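Local coordinates for protein phosphoinositol-specific phospholipase C (Pseudomonas sp., PDB 5FYP) that probably cleaves the phosphodiester bond of phosphoinositide lipids in a calcium-dependent reaction, as a phospholipase C of a Gram-negative bacterium, at residues L185-H190 with V236-M241; Q198-R203 with V209-V214. All blocks are in the same frame, centred on the assembly; numbering follows the deposited sequence. Where two conformers were deposited one is given.

Both contacts are buried, with centres about 8 Å apart, but they lie on different layers of the fold. Contact 1 joins strands 184-189 and 238-242 through side chains on the inner side of a TIM-type barrel, its centre about 6 Å from that of the chain. Contact 2, about 12 Å out, packs helix 193-203 on the outer side of 209-214. Strands 184-189 and 210-211, one from each contact, are neighbours in a sheet: L188 N and F210 O are 2.8 Å apart, a probable hydrogen bond. Contact 1 changes from thioether packing to two amides, of which N189 is near the calcium; contact 2 is mainly apolar, with a tyrosine hydroxyl at one end and a sulfate-binding arginine further out.

Contact 1: L185-H190 with V236-M241; sequences LLVLNH and VAMNNM
V187 presents both methyl groups to the thioether of M238, and this packing is the centre of the contact. M238 SD lies 3.5 Å from V187 CG2 and 3.8 Å from V187 CG1, so the sulfur faces the fork of the valine and not one tip. The torsions explain the placement. M238 sets CG opposite its carbonyl carbon (chi1 -63°) and continues extended, which carries sulfur and methyl across the valine at a slant. Beyond it, M238 CE reaches L185 CD2 at 4.4 Å, a looser touch that prolongs the apolar strip.

At the other end N189 and N240 lie amide against amide. In the conformer of N240 given, the side chains cross at about a right angle, their amide planes are 40° apart, and N189 CG is 3.9 Å from N240 CG. N240 OD1 also receives a weak hydrogen bond from R260 NH1.

The pattern is that of a barrel interior. L185, V187 and N189, at every second position of one strand, point toward 236-241, while M238 and N240 point back. The strand segments approach to 8.9 Å with 47° between their directions, too far apart for direct pairing. S212 fills part of the interval, its side chain touching V187, N189 and M238.

The chemistry therefore grades along the barrel: leucine, valine and methionine pack one end without polar partners across the contact, whereas at the other end N189 is the residue near the metal, with N240 against it. The side chain of N189 is about 7 Å from the bound calcium and touches D119, a ligand of that ion, consistent with a second-shell position beside the metal site.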
loop_
_atom_site.group_PDB
_atom_site.type_symbol
_atom_site.label_atom_id
_atom_site.label_comp_id
_atom_site.label_asym_id
_atom_site.label_seq_id
_atom_site.Cartn_x
_atom_site.Cartn_y
_atom_site.Cartn_z
ATOM N N LEU A 185 2.471 6.991 0.434
ATOM C CA LEU A 185 1.243 6.467 -0.165
ATOM C C LEU A 185 0.724 5.343 0.704
ATOM O O LEU A 185 1.465 4.419 0.999
ATOM C CB LEU A 185 1.482 5.923 -1.589
ATOM C CG LEU A 185 1.724 6.941 -2.693
ATOM C CD1 LEU A 185 3.055 7.649 -2.568
ATOM C CD2 LEU A 185 1.619 6.278 -4.049
ATOM N N LEU A 186 -0.530 5.429 1.099
ATOM C CA LEU A 186 -1.165 4.424 1.927
ATOM C C LEU A 186 -2.115 3.582 1.075
ATOM O O LEU A 186 -2.852 4.138 0.258
ATOM C CB LEU A 186 -1.940 5.084 3.041
ATOM C CG LEU A 186 -1.115 6.021 3.918
ATOM C CD1 LEU A 186 -2.000 6.682 4.948
ATOM C CD2 LEU A 186 0.053 5.302 4.580
ATOM N N VAL A 187 -2.114 2.265 1.315
ATOM C CA VAL A 187 -2.903 1.347 0.494
ATOM C C VAL A 187 -3.704 0.457 1.430
ATOM O O VAL A 187 -3.149 -0.094 2.373
ATOM C CB VAL A 187 -1.972 0.493 -0.364
ATOM C CG1 VAL A 187 -2.798 -0.414 -1.292
ATOM C CG2 VAL A 187 -0.999 1.362 -1.168
ATOM N N LEU A 188 -4.986 0.288 1.170
ATOM C CA LEU A 188 -5.850 -0.584 1.974
ATOM C C LEU A 188 -6.020 -1.933 1.277
ATOM O O LEU A 188 -6.377 -2.000 0.095
ATOM C CB LEU A 188 -7.212 0.067 2.163
ATOM C CG LEU A 188 -8.174 -0.662 3.089
ATOM C CD1 LEU A 188 -7.641 -0.707 4.524
ATOM C CD2 LEU A 188 -9.539 -0.019 3.038
ATOM N N ASN A 189 -5.760 -3.005 2.032
ATOM C CA ASN A 189 -6.092 -4.363 1.618
ATOM C C ASN A 189 -7.043 -4.960 2.660
ATOM O O ASN A 189 -7.064 -4.528 3.824
ATOM C CB ASN A 189 -4.854 -5.268 1.480
ATOM C CG ASN A 189 -3.906 -4.908 0.356
ATOM O OD1 ASN A 189 -4.165 -4.085 -0.555
ATOM N ND2 ASN A 189 -2.816 -5.561 0.368
ATOM N N HIS A 190 -7.744 -6.011 2.256
ATOM C CA HIS A 190 -8.583 -6.826 3.136
ATOM C C HIS A 190 -8.883 -8.106 2.369
ATOM O O HIS A 190 -8.838 -8.107 1.148
ATOM C CB HIS A 190 -9.888 -6.062 3.502
ATOM C CG HIS A 190 -10.703 -6.681 4.601
ATOM N ND1 HIS A 190 -11.502 -7.778 4.413
ATOM C CD2 HIS A 190 -10.808 -6.351 5.909
ATOM C CE1 HIS A 190 -12.051 -8.107 5.554
ATOM N NE2 HIS A 190 -11.638 -7.264 6.488
ATOM N N VAL A 236 -10.676 2.802 -7.995
ATOM C CA VAL A 236 -9.583 1.830 -7.965
ATOM C C VAL A 236 -8.420 2.243 -8.871
ATOM O O VAL A 236 -8.560 2.286 -10.090
ATOM C CB VAL A 236 -10.127 0.441 -8.358
ATOM C CG1 VAL A 236 -9.030 -0.567 -8.583
ATOM C CG2 VAL A 236 -11.104 -0.056 -7.295
ATOM N N ALA A 237 -7.269 2.436 -8.226
ATOM C CA ALA A 237 -6.034 2.814 -8.893
ATOM C C ALA A 237 -4.896 1.843 -8.592
ATOM O O ALA A 237 -3.744 2.068 -8.972
ATOM C CB ALA A 237 -5.617 4.219 -8.483
ATOM N N MET A 238 -5.232 0.736 -7.907
ATOM C CA MET A 238 -4.284 -0.258 -7.437
ATOM C C MET A 238 -4.993 -1.601 -7.403
ATOM O O MET A 238 -6.213 -1.645 -7.227
ATOM C CB MET A 238 -3.771 0.067 -6.036
ATOM C CG MET A 238 -2.989 1.367 -5.975
ATOM S SD MET A 238 -1.936 1.337 -4.507
ATOM C CE MET A 238 -1.059 2.895 -4.647
ATOM N N ASN A 239 -4.229 -2.676 -7.578
ATOM C CA ASN A 239 -4.798 -4.026 -7.573
ATOM C C ASN A 239 -3.872 -4.968 -6.819
ATOM O O ASN A 239 -2.660 -4.886 -6.927
ATOM C CB ASN A 239 -5.035 -4.526 -8.995
ATOM C CG ASN A 239 -6.173 -3.774 -9.666
ATOM O OD1 ASN A 239 -5.958 -2.752 -10.352
ATOM N ND2 ASN A 239 -7.383 -4.248 -9.451
ATOM N N ASN A 240 -4.487 -5.895 -6.066
ATOM C CA ASN A 240 -3.767 -6.816 -5.188
ATOM C C ASN A 240 -4.021 -8.247 -5.679
ATOM O O ASN A 240 -5.157 -8.691 -5.803
ATOM C CB ASN A 240 -4.124 -6.664 -3.694
ATOM C CG ASN A 240 -2.964 -7.041 -2.719
ATOM O OD1 ASN A 240 -1.791 -6.570 -2.742
ATOM N ND2 ASN A 240 -3.348 -7.856 -1.773
ATOM N N MET A 241 -2.920 -8.956 -5.915
ATOM C CA MET A 241 -2.955 -10.299 -6.484
ATOM C C MET A 241 -2.127 -11.264 -5.674
ATOM O O MET A 241 -0.975 -11.001 -5.362
ATOM C CB MET A 241 -2.428 -10.291 -7.912
ATOM C CG MET A 241 -3.501 -9.718 -8.825
ATOM S SD MET A 241 -3.493 -7.983 -9.198
ATOM C CE MET A 241 -1.697 -7.643 -9.560
#

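Contact 2: Q198-R203 with V209-V214; sequences QYAEAR and VFISPV. With SO4 (sulfate ion), chain E.
Y199 crosses V209 at about a right angle, with its phenol end against the backbone, and this is the tight part of the contact. V209 N gives Y199 OH a weak hydrogen bond (3.1 Å, angle at the hydrogen 134°), and V209 CB stands 3.4 Å from Y199 OH. Nearer the ring's root, Y199 CD2 meets I211 CG2 at 3.6 Å, approached obliquely. I211 turns CG1 between its backbone N and carbonyl carbon (chi1 60°), and its CD1 reaches A200 CB at a looser 4.1 Å.

The outer side is different. R203 does not touch 209-214: its CG sits over one face of the Y199 ring, off toward the rim, and its bent chain carries the guanidinium outward. A sulfate, probably from the crystallisation liquor, lies at its edge in nearly straight bonds, R203 NH1 to sulfate O1 (2.9 Å) and R203 NH2 to sulfate O3 (2.8 Å).

Thus apolar packing joins this beta-alpha-beta unit, with a weak backbone bond to the residue before the strand. The hydroxyl's stronger partner is D137 of helix 133-144, which also salt-bridges R203 NE, linking the two helices and probably helping orient both side chains.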
loop_
_atom_site.group_PDB
_atom_site.type_symbol
_atom_site.label_atom_id
_atom_site.label_comp_id
_atom_site.label_asym_id
_atom_site.label_seq_id
_atom_site.Cartn_x
_atom_site.Cartn_y
_atom_site.Cartn_z
ATOM N N GLN A 198 -16.814 -0.313 1.298
ATOM C CA GLN A 198 -17.368 0.450 2.418
ATOM C C GLN A 198 -16.502 1.693 2.699
ATOM O O GLN A 198 -17.023 2.776 2.954
ATOM C CB GLN A 198 -17.446 -0.431 3.649
ATOM C CG GLN A 198 -18.530 -1.499 3.544
ATOM C CD GLN A 198 -18.296 -2.692 4.455
ATOM O OE1 GLN A 198 -17.487 -2.661 5.369
ATOM N NE2 GLN A 198 -19.028 -3.738 4.228
ATOM N N TYR A 199 -15.179 1.506 2.687
ATOM C CA TYR A 199 -14.266 2.628 2.896
ATOM C C TYR A 199 -14.463 3.703 1.821
ATOM O O TYR A 199 -14.617 4.888 2.128
ATOM C CB TYR A 199 -12.832 2.103 2.940
ATOM C CG TYR A 199 -11.818 3.221 2.968
ATOM C CD1 TYR A 199 -11.451 3.832 4.172
ATOM C CD2 TYR A 199 -11.260 3.701 1.804
ATOM C CE1 TYR A 199 -10.579 4.901 4.198
ATOM C CE2 TYR A 199 -10.365 4.765 1.805
ATOM C CZ TYR A 199 -10.042 5.377 3.018
ATOM O OH TYR A 199 -9.193 6.437 2.989
ATOM N N ALA A 200 -14.489 3.301 0.553
ATOM C CA ALA A 200 -14.616 4.257 -0.531
ATOM C C ALA A 200 -15.971 4.952 -0.528
ATOM O O ALA A 200 -16.063 6.144 -0.829
ATOM C CB ALA A 200 -14.352 3.590 -1.876
ATOM N N GLU A 201 -17.037 4.218 -0.203
ATOM C CA GLU A 201 -18.364 4.852 -0.113
ATOM C C GLU A 201 -18.414 5.884 1.001
ATOM O O GLU A 201 -19.061 6.913 0.857
ATOM C CB GLU A 201 -19.440 3.778 0.041
ATOM C CG GLU A 201 -19.628 3.054 -1.276
ATOM C CD GLU A 201 -20.959 2.475 -1.526
ATOM O OE1 GLU A 201 -21.708 2.280 -0.516
ATOM O OE2 GLU A 201 -21.174 2.225 -2.750
ATOM N N ALA A 202 -17.718 5.621 2.088
ATOM C CA ALA A 202 -17.698 6.557 3.220
ATOM C C ALA A 202 -16.861 7.813 2.924
ATOM O O ALA A 202 -17.270 8.908 3.291
ATOM C CB ALA A 202 -17.168 5.870 4.461
ATOM N N ARG A 203 -15.718 7.639 2.289
ATOM C CA ARG A 203 -14.732 8.718 2.179
ATOM C C ARG A 203 -14.731 9.442 0.837
ATOM O O ARG A 203 -14.243 10.562 0.755
ATOM C CB ARG A 203 -13.324 8.212 2.508
ATOM C CG ARG A 203 -13.188 7.577 3.895
ATOM C CD ARG A 203 -13.738 8.407 5.021
ATOM N NE ARG A 203 -13.115 9.730 5.072
ATOM C CZ ARG A 203 -13.739 10.875 5.373
ATOM N NH1 ARG A 203 -15.044 10.903 5.654
ATOM N NH2 ARG A 203 -13.083 12.006 5.318
ATOM N N VAL A 209 -6.480 7.123 1.690
ATOM C CA VAL A 209 -5.883 5.821 1.397
ATOM C C VAL A 209 -6.406 5.325 0.062
ATOM O O VAL A 209 -7.591 5.449 -0.251
ATOM C CB VAL A 209 -6.219 4.838 2.554
ATOM C CG1 VAL A 209 -5.562 3.483 2.363
ATOM C CG2 VAL A 209 -5.852 5.422 3.901
ATOM N N PHE A 210 -5.495 4.737 -0.716
ATOM C CA PHE A 210 -5.835 4.040 -1.971
ATOM C C PHE A 210 -6.431 2.665 -1.663
ATOM O O PHE A 210 -5.805 1.865 -0.976
ATOM C CB PHE A 210 -4.569 3.796 -2.805
ATOM C CG PHE A 210 -3.993 5.030 -3.427
ATOM C CD1 PHE A 210 -3.108 5.854 -2.737
ATOM C CD2 PHE A 210 -4.317 5.377 -4.728
ATOM C CE1 PHE A 210 -2.570 6.964 -3.335
ATOM C CE2 PHE A 210 -3.810 6.514 -5.314
ATOM C CZ PHE A 210 -2.936 7.313 -4.611
ATOM N N ILE A 211 -7.567 2.311 -2.264
ATOM C CA ILE A 211 -8.067 0.955 -2.141
ATOM C C ILE A 211 -7.451 0.051 -3.212
ATOM O O ILE A 211 -7.254 0.467 -4.349
ATOM C CB ILE A 211 -9.599 0.885 -2.168
ATOM C CG1 ILE A 211 -10.226 1.429 -3.453
ATOM C CG2 ILE A 211 -10.181 1.584 -0.942
ATOM C CD1 ILE A 211 -11.680 1.041 -3.622
ATOM N N SER A 212 -7.102 -1.180 -2.820
ATOM C CA SER A 212 -6.488 -2.102 -3.754
ATOM C C SER A 212 -7.162 -3.465 -3.646
ATOM O O SER A 212 -6.803 -4.263 -2.783
ATOM C CB SER A 212 -4.998 -2.215 -3.492
ATOM O OG SER A 212 -4.413 -3.072 -4.445
ATOM N N PRO A 213 -8.191 -3.695 -4.463
ATOM C CA PRO A 213 -8.990 -4.917 -4.283
ATOM C C PRO A 213 -8.271 -6.179 -4.706
ATOM O O PRO A 213 -7.422 -6.180 -5.599
ATOM C CB PRO A 213 -10.212 -4.661 -5.165
ATOM C CG PRO A 213 -9.729 -3.714 -6.205
ATOM C CD PRO A 213 -8.761 -2.812 -5.485
ATOM N N VAL A 214 -8.702 -7.278 -4.089
ATOM C CA VAL A 214 -8.349 -8.618 -4.508
ATOM C C VAL A 214 -8.815 -8.772 -5.956
ATOM O O VAL A 214 -9.961 -8.494 -6.300
ATOM C CB VAL A 214 -9.033 -9.677 -3.616
ATOM C CG1 VAL A 214 -8.750 -11.077 -4.133
ATOM C CG2 VAL A 214 -8.587 -9.535 -2.162
HETATM S S SO4 E . -15.550 14.756 6.275
HETATM O O1 SO4 E . -16.298 13.498 5.920
HETATM O O2 SO4 E . -15.985 15.167 7.647
HETATM O O3 SO4 E . -14.078 14.478 6.298
HETATM O O4 SO4 E . -15.948 15.936 5.436
#